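Local atomic coordinates of periplasmic aliphatic sulphonates-binding protein (Escherichia coli, PDB entry 2X26), a protein that probably serves as the periplasmic binding protein of an ABC-type transport system that takes up aliphatic sulfonates. Residues Gln23-Arg28 and Ala207-Ala212; Phe201-Leu206 and Arg283-Thr288; Met16-Ser21 and Ala225-Thr230. One frame throughout, in Å; residues are numbered along the deposited sequence.

Interaction 1 of 3, residues Gln23-Arg28 and Ala207-Ala212; sequences QLLEKR and ATFSEA
Leu24 and Thr208 mark the place where two helical segments, 24-28 and 207-212, come nearest, their CA atoms 7.2 Å apart. The short axes pass at 10.9 Å with an angle of 133° between their N-to-C directions, so the two segments run roughly antiparallel but well splayed. Gln23, whose positive phi ends the preceding helix in a Schellman motif, is also the N-cap residue of helix 24-28. Thr208 sits in the middle of the contact. Its methyl CG2, anti to the backbone N, meets Leu24 CB at 3.7 Å and Leu25 CD2 at 3.8 Å, and also lies over one face of the Arg28 guanidinium, toward the rim. Leu24 CD1 continues past it to Ala212 CB, while Leu25 CD1 reaches Phe209 CE1 at 3.9 Å. Arg28, extended from CG to NE, grips Glu211 end-on: NH2 donates to OE1 at 2.6 Å and NH1 to OE2 at 2.8 Å, both nearly straight. The carboxylate oxygens lie close to the guanidinium plane, but the two planes are turned 37° apart, and the N-H groups reach both oxygens from above the carboxylate plane. NH1 adds a weak bond to Thr208 OG1, whose main partner is Gly204 O one turn earlier. Beneath this salt bridge, Leu25 packs on strands 4-9 and 33-38 of one mixed sheet of the binding protein, and Phe209 and Ala212 rest against helix 14-21.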
loop_
_atom_site.group_PDB
_atom_site.type_symbol
_atom_site.label_atom_id
_atom_site.label_comp_id
_atom_site.label_asym_id
_atom_site.label_seq_id
_atom_site.Cartn_x
_atom_site.Cartn_y
_atom_site.Cartn_z
ATOM N N GLN A 23 8.842 -3.079 -18.381
ATOM C CA GLN A 23 9.384 -4.433 -18.470
ATOM C C GLN A 23 10.702 -4.623 -17.739
ATOM O O GLN A 23 11.528 -5.424 -18.128
ATOM C CB GLN A 23 9.457 -4.933 -19.942
ATOM C CG GLN A 23 8.022 -5.058 -20.505
ATOM C CD GLN A 23 7.953 -5.723 -21.858
ATOM O OE1 GLN A 23 8.966 -6.058 -22.434
ATOM N NE2 GLN A 23 6.738 -5.929 -22.364
ATOM N N LEU A 24 10.902 -3.876 -16.664
ATOM C CA LEU A 24 12.201 -3.906 -15.968
ATOM C C LEU A 24 12.550 -5.267 -15.379
ATOM O O LEU A 24 13.694 -5.703 -15.503
ATOM C CB LEU A 24 12.237 -2.853 -14.868
ATOM C CG LEU A 24 12.070 -1.390 -15.306
ATOM C CD1 LEU A 24 12.082 -0.558 -14.047
ATOM C CD2 LEU A 24 13.177 -0.967 -16.327
ATOM N N LEU A 25 11.572 -5.957 -14.787
ATOM C CA LEU A 25 11.846 -7.270 -14.186
ATOM C C LEU A 25 12.098 -8.327 -15.238
ATOM O O LEU A 25 12.958 -9.172 -15.082
ATOM C CB LEU A 25 10.696 -7.724 -13.282
ATOM C CG LEU A 25 10.521 -6.961 -11.979
ATOM C CD1 LEU A 25 9.450 -7.609 -11.135
ATOM C CD2 LEU A 25 11.807 -6.841 -11.140
ATOM N N GLU A 26 11.329 -8.274 -16.315
ATOM C CA GLU A 26 11.527 -9.237 -17.386
ATOM C C GLU A 26 12.944 -9.113 -17.940
ATOM O O GLU A 26 13.582 -10.129 -18.214
ATOM C CB GLU A 26 10.466 -9.061 -18.470
ATOM C CG GLU A 26 9.034 -9.470 -18.054
ATOM C CD GLU A 26 8.264 -8.395 -17.341
ATOM O OE1 GLU A 26 8.817 -7.320 -17.044
ATOM O OE2 GLU A 26 7.066 -8.628 -17.075
ATOM N N LYS A 27 13.426 -7.884 -18.086
ATOM C CA LYS A 27 14.746 -7.660 -18.629
ATOM C C LYS A 27 15.826 -7.974 -17.593
ATOM O O LYS A 27 16.864 -8.549 -17.946
ATOM C CB LYS A 27 14.870 -6.221 -19.102
ATOM C CG LYS A 27 14.014 -5.911 -20.309
ATOM C CD LYS A 27 14.278 -4.490 -20.800
ATOM C CE LYS A 27 13.618 -3.418 -19.936
ATOM N NZ LYS A 27 14.318 -2.073 -19.949
ATOM N N ARG A 28 15.579 -7.635 -16.297
ATOM C CA ARG A 28 16.626 -7.892 -15.292
ATOM C C ARG A 28 16.818 -9.324 -14.884
ATOM O O ARG A 28 17.933 -9.721 -14.553
ATOM C CB ARG A 28 16.432 -7.090 -14.039
ATOM C CG ARG A 28 16.643 -5.694 -14.326
ATOM C CD ARG A 28 16.587 -4.894 -13.101
ATOM N NE ARG A 28 16.647 -3.525 -13.530
ATOM C CZ ARG A 28 16.730 -2.508 -12.701
ATOM N NH1 ARG A 28 16.746 -2.742 -11.395
ATOM N NH2 ARG A 28 16.792 -1.279 -13.191
ATOM N N ALA A 207 14.218 -3.160 -5.105
ATOM C CA ALA A 207 15.073 -2.059 -5.529
ATOM C C ALA A 207 14.662 -1.599 -6.920
ATOM O O ALA A 207 14.628 -0.374 -7.186
ATOM C CB ALA A 207 16.541 -2.517 -5.508
ATOM N N THR A 208 14.271 -2.570 -7.777
ATOM C CA THR A 208 13.731 -2.297 -9.104
ATOM C C THR A 208 12.419 -1.500 -9.033
ATOM O O THR A 208 12.238 -0.566 -9.794
ATOM C CB THR A 208 13.481 -3.590 -9.882
ATOM O OG1 THR A 208 14.712 -4.294 -10.032
ATOM C CG2 THR A 208 13.007 -3.273 -11.280
ATOM N N PHE A 209 11.505 -1.854 -8.125
ATOM C CA PHE A 209 10.258 -1.058 -7.987
ATOM C C PHE A 209 10.572 0.360 -7.545
ATOM O O PHE A 209 9.899 1.310 -7.939
ATOM C CB PHE A 209 9.292 -1.647 -6.961
ATOM C CG PHE A 209 8.813 -3.040 -7.292
ATOM C CD1 PHE A 209 8.625 -3.453 -8.599
ATOM C CD2 PHE A 209 8.470 -3.909 -6.253
ATOM C CE1 PHE A 209 8.149 -4.761 -8.878
ATOM C CE2 PHE A 209 7.943 -5.187 -6.495
ATOM C CZ PHE A 209 7.814 -5.630 -7.807
ATOM N N SER A 210 11.557 0.501 -6.676
ATOM C CA SER A 210 11.915 1.877 -6.224
ATOM C C SER A 210 12.514 2.699 -7.400
ATOM O O SER A 210 12.212 3.901 -7.523
ATOM C CB SER A 210 12.857 1.810 -5.004
ATOM O OG SER A 210 13.171 3.134 -4.588
ATOM N N GLU A 211 13.350 2.087 -8.236
ATOM C CA GLU A 211 13.869 2.756 -9.457
ATOM C C GLU A 211 12.714 3.137 -10.391
ATOM O O GLU A 211 12.708 4.199 -11.024
ATOM C CB GLU A 211 14.815 1.856 -10.246
ATOM C CG GLU A 211 16.123 1.558 -9.581
ATOM C CD GLU A 211 16.947 0.586 -10.412
ATOM O OE1 GLU A 211 17.134 0.834 -11.632
ATOM O OE2 GLU A 211 17.371 -0.452 -9.866
ATOM N N ALA A 212 11.756 2.233 -10.503
ATOM C CA ALA A 212 10.617 2.462 -11.366
ATOM C C ALA A 212 9.753 3.600 -10.837
ATOM O O ALA A 212 9.307 4.451 -11.629
ATOM C CB ALA A 212 9.765 1.148 -11.523
#

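Interaction 2 of 3, residues Phe201-Leu206 and Arg283-Thr288; sequences FIQGVL and RIWQPT
The indole of Trp285 has Pro287 CA over one face, offset toward the rim at 3.5 Å above the plane, and Gln203 at its edge. There Gln203 CG lies near the ring plane, 4.0 Å from CH2. The carboxamide at the end of this glutamine is turned 77° from the indole, and the two side chains run at about a right angle to each other. Ile202 CG2 meets Trp285 CZ3 obliquely at 4.2 Å. Trp285 swings its CG opposite the backbone N (chi1 179°), which brings the six-membered part of the indole to helix 199-218. The contact thus lays the irregular segment 283-288, which follows helix 255-270, against a helix packed on one of the two mixed five-stranded sheets of this periplasmic binding protein. Trp285 also touches Val75 and Val77 of edge strand 74-80, and its backbone is hydrogen-bonded to that of Tyr76. Beyond CG, Gln203 runs extended and places its amide beside Pro287, with NE2 3.8 Å from Pro287 CB. The same NE2 donates a weak hydrogen bond to Thr288 O at 2.9 Å, bent to 128° at the hydrogen.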
loop_
_atom_site.group_PDB
_atom_site.type_symbol
_atom_site.label_atom_id
_atom_site.label_comp_id
_atom_site.label_asym_id
_atom_site.label_seq_id
_atom_site.Cartn_x
_atom_site.Cartn_y
_atom_site.Cartn_z
ATOM N N PHE A 201 17.143 -12.071 -4.267
ATOM C CA PHE A 201 16.215 -11.812 -5.378
ATOM C C PHE A 201 15.177 -10.779 -5.010
ATOM O O PHE A 201 14.966 -9.819 -5.747
ATOM C CB PHE A 201 15.526 -13.127 -5.833
ATOM C CG PHE A 201 14.494 -12.939 -6.911
ATOM C CD1 PHE A 201 14.869 -12.602 -8.208
ATOM C CD2 PHE A 201 13.150 -13.138 -6.636
ATOM C CE1 PHE A 201 13.903 -12.423 -9.213
ATOM C CE2 PHE A 201 12.202 -12.989 -7.634
ATOM C CZ PHE A 201 12.578 -12.634 -8.921
ATOM N N ILE A 202 14.551 -10.951 -3.852
ATOM C CA ILE A 202 13.499 -10.042 -3.412
ATOM C C ILE A 202 14.069 -8.628 -3.216
ATOM O O ILE A 202 13.447 -7.615 -3.559
ATOM C CB ILE A 202 12.849 -10.551 -2.112
ATOM C CG1 ILE A 202 11.978 -11.790 -2.411
ATOM C CG2 ILE A 202 12.010 -9.444 -1.436
ATOM C CD1 ILE A 202 10.841 -11.511 -3.380
ATOM N N GLN A 203 15.275 -8.568 -2.677
ATOM C CA GLN A 203 15.862 -7.268 -2.445
ATOM C C GLN A 203 16.074 -6.526 -3.758
ATOM O O GLN A 203 15.814 -5.306 -3.840
ATOM C CB GLN A 203 17.166 -7.418 -1.672
ATOM C CG GLN A 203 16.920 -7.961 -0.267
ATOM C CD GLN A 203 18.181 -7.911 0.563
ATOM O OE1 GLN A 203 18.810 -6.857 0.664
ATOM N NE2 GLN A 203 18.582 -9.052 1.118
ATOM N N GLY A 204 16.460 -7.271 -4.779
ATOM C CA GLY A 204 16.742 -6.704 -6.082
ATOM C C GLY A 204 15.425 -6.322 -6.718
ATOM O O GLY A 204 15.346 -5.293 -7.425
ATOM N N VAL A 205 14.398 -7.150 -6.481
ATOM C CA VAL A 205 13.067 -6.848 -7.060
ATOM C C VAL A 205 12.552 -5.528 -6.472
ATOM O O VAL A 205 12.066 -4.614 -7.197
ATOM C CB VAL A 205 12.042 -8.020 -6.870
ATOM C CG1 VAL A 205 10.650 -7.554 -7.156
ATOM C CG2 VAL A 205 12.427 -9.212 -7.794
ATOM N N LEU A 206 12.601 -5.423 -5.152
ATOM C CA LEU A 206 12.120 -4.211 -4.483
ATOM C C LEU A 206 12.926 -2.987 -4.930
ATOM O O LEU A 206 12.338 -1.925 -5.186
ATOM C CB LEU A 206 12.154 -4.372 -2.958
ATOM C CG LEU A 206 11.237 -5.498 -2.415
ATOM C CD1 LEU A 206 11.398 -5.656 -0.918
ATOM C CD2 LEU A 206 9.803 -5.272 -2.762
ATOM N N ARG A 283 6.195 -10.695 12.269
ATOM C CA ARG A 283 5.913 -10.731 10.838
ATOM C C ARG A 283 6.873 -9.868 10.016
ATOM O O ARG A 283 6.671 -9.737 8.817
ATOM C CB ARG A 283 4.467 -10.289 10.542
ATOM C CG ARG A 283 3.380 -11.137 11.205
ATOM C CD ARG A 283 3.381 -12.584 10.712
ATOM N NE ARG A 283 2.037 -13.175 10.815
ATOM C CZ ARG A 283 1.479 -13.613 11.944
ATOM N NH1 ARG A 283 2.121 -13.504 13.102
ATOM N NH2 ARG A 283 0.252 -14.142 11.922
ATOM N N ILE A 284 7.888 -9.269 10.649
ATOM C CA ILE A 284 8.865 -8.459 9.933
ATOM C C ILE A 284 9.990 -9.357 9.394
ATOM O O ILE A 284 10.576 -10.135 10.150
ATOM C CB ILE A 284 9.330 -7.254 10.797
ATOM C CG1 ILE A 284 8.181 -6.240 10.851
ATOM C CG2 ILE A 284 10.540 -6.566 10.184
ATOM C CD1 ILE A 284 8.358 -5.159 11.834
ATOM N N TRP A 285 10.218 -9.318 8.077
ATOM C CA TRP A 285 11.312 -10.066 7.471
ATOM C C TRP A 285 12.601 -9.282 7.621
ATOM O O TRP A 285 12.676 -8.095 7.219
ATOM C CB TRP A 285 11.020 -10.385 6.010
ATOM C CG TRP A 285 12.122 -11.145 5.268
ATOM C CD1 TRP A 285 12.559 -12.398 5.529
ATOM C CD2 TRP A 285 12.901 -10.663 4.151
ATOM N NE1 TRP A 285 13.581 -12.746 4.650
ATOM C CE2 TRP A 285 13.793 -11.699 3.785
ATOM C CE3 TRP A 285 12.917 -9.455 3.422
ATOM C CZ2 TRP A 285 14.702 -11.578 2.709
ATOM C CZ3 TRP A 285 13.816 -9.311 2.347
ATOM C CH2 TRP A 285 14.711 -10.376 2.000
ATOM N N GLN A 286 13.571 -9.916 8.292
ATOM C CA GLN A 286 14.944 -9.412 8.320
ATOM C C GLN A 286 15.623 -9.836 7.015
ATOM O O GLN A 286 15.732 -11.040 6.719
ATOM C CB GLN A 286 15.681 -9.969 9.540
ATOM C CG GLN A 286 15.049 -9.543 10.858
ATOM C CD GLN A 286 15.269 -8.066 11.154
ATOM O OE1 GLN A 286 16.403 -7.648 11.388
ATOM N NE2 GLN A 286 14.188 -7.270 11.165
ATOM N N PRO A 287 16.063 -8.853 6.212
ATOM C CA PRO A 287 16.574 -9.209 4.906
ATOM C C PRO A 287 17.801 -10.130 5.023
ATOM O O PRO A 287 18.654 -9.934 5.910
ATOM C CB PRO A 287 16.927 -7.859 4.281
ATOM C CG PRO A 287 16.028 -6.898 4.969
ATOM C CD PRO A 287 15.844 -7.385 6.351
ATOM N N THR A 288 17.831 -11.139 4.160
ATOM C CA THR A 288 18.917 -12.103 4.090
ATOM C C THR A 288 19.241 -12.276 2.640
ATOM O O THR A 288 18.477 -11.869 1.746
ATOM C CB THR A 288 18.474 -13.467 4.606
ATOM O OG1 THR A 288 17.298 -13.893 3.876
ATOM C CG2 THR A 288 18.173 -13.401 6.090
#

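Interaction 3 of 3, residues Met16-Ser21 and Ala225-Thr230; sequences MVLAKS and ALLAKT
Leu226 meets Ser21 and Leu18 where helices 14-21 and 220-231 cross, a helix-helix packing in the two-lobed fold of a periplasmic solute-binding protein. The short axes lie 11.0 Å apart and make an angle of 103°, close to perpendicular. From CB, which points toward the other helix, the Leu226 side chain leads to CG, anti to the backbone N (chi1 170°) and 3.7 Å from Ser21 OG. There it forks. CD1 goes to Ser21 alone, whereas CD2 touches both Ser21 CB, at 3.6 Å, and Leu18 CG, at 3.9 Å, so that the branched end straddles two residues one turn apart. Ser21 and Leu18 each have a second deposited conformer, so the contacts of both, including that of Leu18 with Leu227, hold for one arrangement. Deeper in, Leu227 CD2 meets both Val17 CG1, at 3.8 Å, and Leu18 CD1, the Leu18 and Leu227 side chains crossing at about a right angle. Leu227 is backed by Ile238 and Leu242 of helix 235-243, and Val17 by Tyr9 of strand 4-9. No hydrogen bond joins the two segments. At the margin, Val17 and Thr230 reach toward each other tip to tip, CG1 standing 4.0 Å from OG1.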
loop_
_atom_site.group_PDB
_atom_site.type_symbol
_atom_site.label_atom_id
_atom_site.label_comp_id
_atom_site.label_asym_id
_atom_site.label_seq_id
_atom_site.Cartn_x
_atom_site.Cartn_y
_atom_site.Cartn_z
ATOM N N MET A 16 5.318 -0.829 -8.776
ATOM C CA MET A 16 4.975 -2.021 -9.527
ATOM C C MET A 16 4.471 -1.695 -10.932
ATOM O O MET A 16 4.940 -2.304 -11.906
ATOM C CB MET A 16 3.960 -2.871 -8.774
ATOM C CG MET A 16 4.615 -3.597 -7.613
ATOM S SD MET A 16 3.356 -4.664 -6.873
ATOM C CE MET A 16 4.369 -5.614 -5.804
ATOM N N VAL A 17 3.565 -0.749 -11.032
ATOM C CA VAL A 17 2.907 -0.445 -12.333
ATOM C C VAL A 17 3.945 0.096 -13.328
ATOM O O VAL A 17 3.960 -0.332 -14.500
ATOM C CB VAL A 17 1.734 0.535 -12.137
ATOM C CG1 VAL A 17 1.205 1.130 -13.476
ATOM C CG2 VAL A 17 0.561 -0.214 -11.434
ATOM N N LEU A 18 4.804 1.013 -12.871
ATOM C CA LEU A 18 5.857 1.529 -13.751
ATOM C C LEU A 18 6.880 0.443 -14.086
ATOM O O LEU A 18 7.283 0.333 -15.232
ATOM C CB LEU A 18 6.543 2.775 -13.192
ATOM C CG LEU A 18 5.833 4.018 -13.728
ATOM C CD1 LEU A 18 4.570 4.275 -12.945
ATOM C CD2 LEU A 18 6.752 5.214 -13.709
ATOM N N ALA A 19 7.257 -0.393 -13.104
ATOM C CA ALA A 19 8.174 -1.506 -13.422
ATOM C C ALA A 19 7.579 -2.430 -14.492
ATOM O O ALA A 19 8.298 -2.908 -15.390
ATOM C CB ALA A 19 8.509 -2.344 -12.151
ATOM N N LYS A 20 6.308 -2.743 -14.335
ATOM C CA LYS A 20 5.607 -3.616 -15.285
ATOM C C LYS A 20 5.580 -3.001 -16.686
ATOM O O LYS A 20 5.961 -3.640 -17.669
ATOM C CB LYS A 20 4.173 -3.898 -14.771
ATOM C CG LYS A 20 3.336 -4.732 -15.744
ATOM C CD LYS A 20 1.849 -4.764 -15.301
ATOM C CE LYS A 20 1.018 -5.652 -16.260
ATOM N NZ LYS A 20 0.797 -5.016 -17.621
ATOM N N SER A 21 5.220 -1.728 -16.749
ATOM C CA SER A 21 5.089 -1.038 -18.027
ATOM C C SER A 21 6.422 -0.984 -18.757
ATOM O O SER A 21 6.483 -1.138 -20.007
ATOM C CB SER A 21 4.579 0.376 -17.794
ATOM O OG SER A 21 3.227 0.338 -17.394
ATOM N N ALA A 225 1.182 10.063 -18.641
ATOM C CA ALA A 225 0.440 9.470 -19.735
ATOM C C ALA A 225 0.140 7.986 -19.453
ATOM O O ALA A 225 -1.006 7.509 -19.626
ATOM C CB ALA A 225 1.227 9.631 -21.031
ATOM N N LEU A 226 1.152 7.270 -18.949
ATOM C CA LEU A 226 0.992 5.857 -18.595
ATOM C C LEU A 226 -0.094 5.649 -17.556
ATOM O O LEU A 226 -1.013 4.854 -17.762
ATOM C CB LEU A 226 2.312 5.283 -18.110
ATOM C CG LEU A 226 2.121 3.907 -17.506
ATOM C CD1 LEU A 226 1.860 2.894 -18.620
ATOM C CD2 LEU A 226 3.339 3.573 -16.674
ATOM N N LEU A 227 -0.023 6.382 -16.445
ATOM C CA LEU A 227 -0.929 6.169 -15.320
ATOM C C LEU A 227 -2.332 6.716 -15.650
ATOM O O LEU A 227 -3.335 6.174 -15.176
ATOM C CB LEU A 227 -0.331 6.849 -14.071
ATOM C CG LEU A 227 0.948 6.239 -13.498
ATOM C CD1 LEU A 227 1.526 7.168 -12.406
ATOM C CD2 LEU A 227 0.677 4.809 -12.914
ATOM N N ALA A 228 -2.437 7.735 -16.528
ATOM C CA ALA A 228 -3.757 8.189 -16.943
ATOM C C ALA A 228 -4.431 7.019 -17.657
ATOM O O ALA A 228 -5.617 6.782 -17.452
ATOM C CB ALA A 228 -3.662 9.432 -17.859
ATOM N N LYS A 229 -3.676 6.293 -18.484
ATOM C CA LYS A 229 -4.216 5.162 -19.232
ATOM C C LYS A 229 -4.611 4.003 -18.309
ATOM O O LYS A 229 -5.722 3.493 -18.405
ATOM C CB LYS A 229 -3.163 4.667 -20.231
ATOM C CG LYS A 229 -3.648 3.531 -21.108
ATOM C CD LYS A 229 -2.637 3.247 -22.259
ATOM C CE LYS A 229 -2.121 4.543 -22.917
ATOM N NZ LYS A 229 -1.439 4.251 -24.232
ATOM N N THR A 230 -3.687 3.608 -17.437
ATOM C CA THR A 230 -3.847 2.396 -16.568
ATOM C C THR A 230 -4.906 2.652 -15.493
ATOM O O THR A 230 -5.750 1.778 -15.177
ATOM C CB THR A 230 -2.492 1.924 -15.949
ATOM O OG1 THR A 230 -1.922 2.971 -15.147
ATOM C CG2 THR A 230 -1.468 1.461 -17.020
#

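In the fold
From the N terminus, helix 14-21 comes first and helix 24-28 directly after it, joined by a probable hydrogen bond from Leu24 N to Ala19 O. Interaction 3 closes the longest loop, back from helix 220-231, and interaction 1 closes a shorter one within it, from helix 199-218. Interaction 2 starts on that same helix, just ahead of 207-212, and runs on to the late segment 283-288, so its loop crosses both others. Interactions 1 and 2 touch through Leu25 and Val205, and interactions 1 and 3 through Phe209 and Met16. Interactions 2 and 3 do not touch. Helix 199-218 thus holds helix 24-28 and the late segment 283-288, while helix 220-231 packs on helix 14-21.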